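Local coordinates for 4-hydroxythreonine-4-phosphate dehydrogenase (Legionella pneumophila subsp. pneumophila, PDB 6XMY), which probably catalyses the NAD(P)-dependent oxidation of 4-(phosphooxy)-L-threonine, a step in the biosynthesis of pyridoxine 5'-phosphate, at residues Asn10-Ser15 with Phe115-Thr120; Thr33-Val38 with Ala319-Lys324. All blocks are in the same frame, centred on the assembly; numbering follows the deposited sequence.

Contact 1: Asn10-Ser15 with Phe115-Thr120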
loop_
_atom_site.group_PDB
_atom_site.type_symbol
_atom_site.label_atom_id
_atom_site.label_comp_id
_atom_site.label_asym_id
_atom_site.label_seq_id
_atom_site.Cartn_x
_atom_site.Cartn_y
_atom_site.Cartn_z
ATOM N N ASN A 10 -18.662 9.640 2.545
ATOM C CA ASN A 10 -18.683 8.914 1.280
ATOM C C ASN A 10 -17.912 7.608 1.449
ATOM O O ASN A 10 -16.876 7.584 2.124
ATOM C CB ASN A 10 -18.044 9.732 0.155
ATOM C CG ASN A 10 -19.043 10.613 -0.574
ATOM O OD1 ASN A 10 -19.062 10.675 -1.806
ATOM N ND2 ASN A 10 -19.885 11.285 0.184
ATOM N N PRO A 11 -18.382 6.510 0.863
ATOM C CA PRO A 11 -17.791 5.205 1.178
ATOM C C PRO A 11 -16.355 5.084 0.702
ATOM O O PRO A 11 -15.876 5.822 -0.161
ATOM C CB PRO A 11 -18.691 4.204 0.438
ATOM C CG PRO A 11 -19.956 4.952 0.149
ATOM C CD PRO A 11 -19.539 6.390 -0.037
ATOM N N LEU A 12 -15.672 4.111 1.296
ATOM C CA LEU A 12 -14.343 3.709 0.863
ATOM C C LEU A 12 -14.493 2.724 -0.287
ATOM O O LEU A 12 -15.348 1.833 -0.250
ATOM C CB LEU A 12 -13.623 3.012 2.020
ATOM C CG LEU A 12 -13.622 3.778 3.352
ATOM C CD1 LEU A 12 -13.225 2.875 4.525
ATOM C CD2 LEU A 12 -12.692 4.962 3.261
ATOM N N LEU A 13 -13.670 2.886 -1.318
ATOM C CA LEU A 13 -13.717 2.004 -2.480
ATOM C C LEU A 13 -12.594 0.981 -2.373
ATOM O O LEU A 13 -11.435 1.355 -2.176
ATOM C CB LEU A 13 -13.559 2.828 -3.757
ATOM C CG LEU A 13 -13.874 2.157 -5.087
ATOM C CD1 LEU A 13 -15.322 1.676 -5.111
ATOM C CD2 LEU A 13 -13.596 3.136 -6.232
ATOM N N ILE A 14 -12.935 -0.303 -2.490
ATOM C CA ILE A 14 -11.965 -1.385 -2.321
ATOM C C ILE A 14 -11.763 -2.058 -3.667
ATOM O O ILE A 14 -12.701 -2.655 -4.210
ATOM C CB ILE A 14 -12.432 -2.425 -1.288
ATOM C CG1 ILE A 14 -13.093 -1.767 -0.076
ATOM C CG2 ILE A 14 -11.267 -3.360 -0.890
ATOM C CD1 ILE A 14 -12.229 -0.815 0.689
ATOM N N SER A 15 -10.552 -1.972 -4.218
ATOM C CA SER A 15 -10.232 -2.800 -5.378
ATOM C C SER A 15 -10.010 -4.235 -4.929
ATOM O O SER A 15 -9.127 -4.503 -4.108
ATOM C CB SER A 15 -8.986 -2.296 -6.091
ATOM O OG SER A 15 -8.495 -3.322 -6.934
ATOM N N PHE A 115 -15.767 8.571 -3.960
ATOM C CA PHE A 115 -15.432 7.739 -2.819
ATOM C C PHE A 115 -14.324 8.440 -2.058
ATOM O O PHE A 115 -13.565 9.224 -2.635
ATOM C CB PHE A 115 -15.047 6.324 -3.276
ATOM C CG PHE A 115 -16.182 5.620 -3.949
ATOM C CD1 PHE A 115 -17.105 4.909 -3.204
ATOM C CD2 PHE A 115 -16.381 5.748 -5.310
ATOM C CE1 PHE A 115 -18.196 4.303 -3.812
ATOM C CE2 PHE A 115 -17.463 5.139 -5.921
ATOM C CZ PHE A 115 -18.366 4.412 -5.170
ATOM N N SER A 116 -14.264 8.189 -0.753
ATOM C CA SER A 116 -13.409 8.992 0.110
ATOM C C SER A 116 -11.974 8.498 0.168
ATOM O O SER A 116 -11.103 9.235 0.641
ATOM C CB SER A 116 -13.987 9.038 1.523
ATOM O OG SER A 116 -14.184 7.732 2.010
ATOM N N ALA A 117 -11.714 7.277 -0.291
ATOM C CA ALA A 117 -10.379 6.696 -0.256
ATOM C C ALA A 117 -10.430 5.403 -1.048
ATOM O O ALA A 117 -11.501 4.827 -1.253
ATOM C CB ALA A 117 -9.917 6.399 1.175
ATOM N N LEU A 118 -9.249 4.943 -1.452
ATOM C CA LEU A 118 -9.086 3.688 -2.173
ATOM C C LEU A 118 -8.263 2.731 -1.322
ATOM O O LEU A 118 -7.227 3.115 -0.769
ATOM C CB LEU A 118 -8.363 3.939 -3.500
ATOM C CG LEU A 118 -8.187 2.729 -4.419
ATOM C CD1 LEU A 118 -9.540 2.186 -4.873
ATOM C CD2 LEU A 118 -7.341 3.109 -5.614
ATOM N N VAL A 119 -8.726 1.493 -1.210
ATOM C CA VAL A 119 -7.989 0.426 -0.534
ATOM C C VAL A 119 -7.789 -0.681 -1.553
ATOM O O VAL A 119 -8.739 -1.082 -2.224
ATOM C CB VAL A 119 -8.756 -0.103 0.691
ATOM C CG1 VAL A 119 -7.907 -1.123 1.472
ATOM C CG2 VAL A 119 -9.200 1.054 1.593
ATOM N N THR A 120 -6.563 -1.178 -1.669
ATOM C CA THR A 120 -6.238 -2.173 -2.685
ATOM C C THR A 120 -5.982 -3.543 -2.072
ATOM O O THR A 120 -5.071 -3.711 -1.248
ATOM C CB THR A 120 -5.046 -1.744 -3.539
ATOM O OG1 THR A 120 -3.909 -1.553 -2.698
ATOM C CG2 THR A 120 -5.337 -0.448 -4.253
#
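Leu13, on strand 12-15, packs on Phe115, which lies in the loop leading to strand 117-120. Leu13 can be followed outward. Its CB lies 3.8 Å from Phe115 CB. With CG turned anti to the backbone N (chi1 -167°), the branch rises over the phenyl ring. CD1 then sits almost on the ring normal, 3.9 Å from the centroid of Phe115, in a CH-pi contact. CD2 lies 3.9 Å from Phe115 CD2. The carbonyl of Pro11 lies at the ring's edge, and the Tyr62 ring and Leu109 of helix 96-111 meet the phenyl group too.

Between the loops, Ser116 N donates to Pro11 O at 2.9 Å. Ser116 also bonds through its side chain: OG donates to Asn10 O at 2.7 Å, approaching from above the carbonyl plane. This ties Asn10, in the loop before strand 12-15, to Ser116. The parallel-sheet pattern follows. Leu13 N donates to Ala117 O, and Leu13 O accepts from Val119 N. Ser15 N gives a more bent bond to Val119 O, with an angle of 141° at the hydrogen.

On the sheet face opposite Leu13, Ile14 CD1 packs 3.5 Å from Val119 CB, the two side chains lying side by side. Leu12 CD2 touches Ala117 CB at 3.8 Å on that same face.

Thr120 lies beside the cofactor site: its side chain is about 5 Å from the bound NAD. Its OG1 hydrogen-bonds to Arg294, which probably binds substrate. Strand 37-41 pairs with the other edge of strand 12-15. Helix 314-328 covers the face of Leu12 and Val119, while helix 96-111 packs on the face of Leu13 and Ser15.

Contact 2: Thr33-Val38 with Ala319-Lys324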
loop_
_atom_site.group_PDB
_atom_site.type_symbol
_atom_site.label_atom_id
_atom_site.label_comp_id
_atom_site.label_asym_id
_atom_site.label_seq_id
_atom_site.Cartn_x
_atom_site.Cartn_y
_atom_site.Cartn_z
ATOM N N THR A 33 -18.624 -6.738 8.701
ATOM C CA THR A 33 -18.320 -5.515 9.422
ATOM C C THR A 33 -19.361 -4.446 9.106
ATOM O O THR A 33 -20.231 -4.616 8.249
ATOM C CB THR A 33 -16.941 -4.994 9.022
ATOM O OG1 THR A 33 -17.012 -4.403 7.714
ATOM C CG2 THR A 33 -15.918 -6.125 9.009
ATOM N N ASP A 34 -19.253 -3.320 9.812
ATOM C CA ASP A 34 -19.982 -2.105 9.472
ATOM C C ASP A 34 -19.059 -1.050 8.874
ATOM O O ASP A 34 -19.357 0.147 8.940
ATOM C CB ASP A 34 -20.760 -1.567 10.676
ATOM C CG ASP A 34 -19.856 -1.096 11.789
ATOM O OD1 ASP A 34 -20.346 -0.384 12.695
ATOM O OD2 ASP A 34 -18.651 -1.417 11.750
ATOM N N LEU A 35 -17.939 -1.472 8.305
ATOM C CA LEU A 35 -17.028 -0.537 7.669
ATOM C C LEU A 35 -17.645 -0.071 6.355
ATOM O O LEU A 35 -18.186 -0.890 5.603
ATOM C CB LEU A 35 -15.672 -1.199 7.429
ATOM C CG LEU A 35 -14.876 -1.539 8.695
ATOM C CD1 LEU A 35 -13.762 -2.527 8.390
ATOM C CD2 LEU A 35 -14.303 -0.288 9.336
ATOM N N PRO A 36 -17.614 1.210 6.060
ATOM C CA PRO A 36 -18.397 1.726 4.921
ATOM C C PRO A 36 -17.651 1.542 3.606
ATOM O O PRO A 36 -16.957 2.428 3.098
ATOM C CB PRO A 36 -18.555 3.203 5.274
ATOM C CG PRO A 36 -17.310 3.519 6.043
ATOM C CD PRO A 36 -17.002 2.294 6.849
ATOM N N VAL A 37 -17.789 0.345 3.041
ATOM C CA VAL A 37 -16.989 -0.058 1.895
ATOM C C VAL A 37 -17.880 -0.392 0.711
ATOM O O VAL A 37 -19.023 -0.840 0.859
ATOM C CB VAL A 37 -16.063 -1.247 2.232
ATOM C CG1 VAL A 37 -15.116 -0.872 3.361
ATOM C CG2 VAL A 37 -16.885 -2.491 2.584
ATOM N N VAL A 38 -17.332 -0.162 -0.480
ATOM C CA VAL A 38 -17.923 -0.585 -1.743
ATOM C C VAL A 38 -16.830 -1.321 -2.500
ATOM O O VAL A 38 -15.714 -0.808 -2.625
ATOM C CB VAL A 38 -18.423 0.626 -2.554
ATOM C CG1 VAL A 38 -18.833 0.198 -3.970
ATOM C CG2 VAL A 38 -19.600 1.306 -1.825
ATOM N N ALA A 319 -6.032 -1.935 6.805
ATOM C CA ALA A 319 -5.924 -1.000 5.683
ATOM C C ALA A 319 -7.208 -0.207 5.493
ATOM O O ALA A 319 -7.165 0.999 5.214
ATOM C CB ALA A 319 -5.576 -1.749 4.399
ATOM N N VAL A 320 -8.356 -0.870 5.635
ATOM C CA VAL A 320 -9.640 -0.183 5.555
ATOM C C VAL A 320 -9.787 0.801 6.707
ATOM O O VAL A 320 -10.216 1.945 6.517
ATOM C CB VAL A 320 -10.788 -1.207 5.519
ATOM C CG1 VAL A 320 -12.133 -0.487 5.583
ATOM C CG2 VAL A 320 -10.706 -2.074 4.258
ATOM N N LYS A 321 -9.421 0.383 7.920
ATOM C CA LYS A 321 -9.557 1.282 9.061
ATOM C C LYS A 321 -8.641 2.491 8.931
ATOM O O LYS A 321 -9.036 3.616 9.269
ATOM C CB LYS A 321 -9.307 0.517 10.360
ATOM C CG LYS A 321 -10.439 -0.443 10.689
ATOM C CD LYS A 321 -10.113 -1.328 11.878
ATOM C CE LYS A 321 -10.841 -2.662 11.767
ATOM N NZ LYS A 321 -10.746 -3.479 13.011
ATOM N N MET A 322 -7.426 2.296 8.423
ATOM C CA MET A 322 -6.531 3.434 8.245
ATOM C C MET A 322 -7.071 4.397 7.195
ATOM O O MET A 322 -7.033 5.619 7.388
ATOM C CB MET A 322 -5.124 2.962 7.881
ATOM C CG MET A 322 -4.155 4.109 7.702
ATOM S SD MET A 322 -2.465 3.591 7.418
ATOM C CE MET A 322 -2.110 2.749 8.959
ATOM N N ALA A 323 -7.580 3.867 6.083
ATOM C CA ALA A 323 -8.172 4.727 5.064
ATOM C C ALA A 323 -9.361 5.498 5.624
ATOM O O ALA A 323 -9.506 6.704 5.374
ATOM C CB ALA A 323 -8.568 3.900 3.841
ATOM N N LYS A 324 -10.211 4.823 6.401
ATOM C CA LYS A 324 -11.336 5.496 7.044
ATOM C C LYS A 324 -10.853 6.610 7.961
ATOM O O LYS A 324 -11.383 7.729 7.931
ATOM C CB LYS A 324 -12.161 4.487 7.839
ATOM C CG LYS A 324 -13.321 5.101 8.620
ATOM C CD LYS A 324 -13.993 4.056 9.498
ATOM C CE LYS A 324 -14.698 4.676 10.693
ATOM N NZ LYS A 324 -15.171 3.611 11.628
HETATM O O HOH W 1 -17.204 1.884 10.474
#
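Leu35 and Val37 carry this contact, packing against Val320 on helix 314-328. The approach begins at Thr33, whose OG1 accepts from Leu35 N at 3.1 Å. The bond closes an ST turn, and the same hydroxyl is bonded to Leu30 O. Asp34 takes part through its main chain: a water bridges Asp34 O and Lys324 NZ, lying 2.9 Å from the amine nitrogen. Leu35 comes next and points at the helix. Its CG is anti to the carbonyl carbon (chi1 -67°), and the two methyls divide the work. CD1 meets Val320 CG1 at 3.8 Å, while CD2 lies 4.1 Å from Lys321 CG. Pro36, at the centre of an inverse gamma turn, sets its CD beside Lys324 CD at 4.4 Å. Val37 opens strand 37-41. Its CG1 touches Val320 CG1 at 3.7 Å, the two side chains crossing at about a right angle. One methyl of Val320 thus serves both Leu35 and Val37.

The direct contacts are all between carbon atoms. The lysines contribute their aliphatic chains, and the polar link of Lys324 to this segment passes through water. Apolar packing therefore joins the strand's entrance to the helix, with a single water bridge beside it.

Overall arrangement
The two contacts touch, their centres about 8 Å apart on the same side of the chain's centre. Their segments alternate along the sequence: 10-15, 33-38, 115-120, 319-324. Strand 12-15 of contact 1 joins them, pairing with strand 37-41 on one edge and strand 117-120 on the other. Leu12 N to Pro36 O, at 2.8 Å, is a probable hydrogen bond between the contacts. Contact 1 is strand pairing within the sheet, whereas contact 2 sets helix 314-328 against one of its sides. This helix, near the C-terminus, packs on strands from the first 120 residues, so distant parts of the chain meet. NAD is bound near Thr120 of contact 1, but about 13 Å from the side chain of Val320.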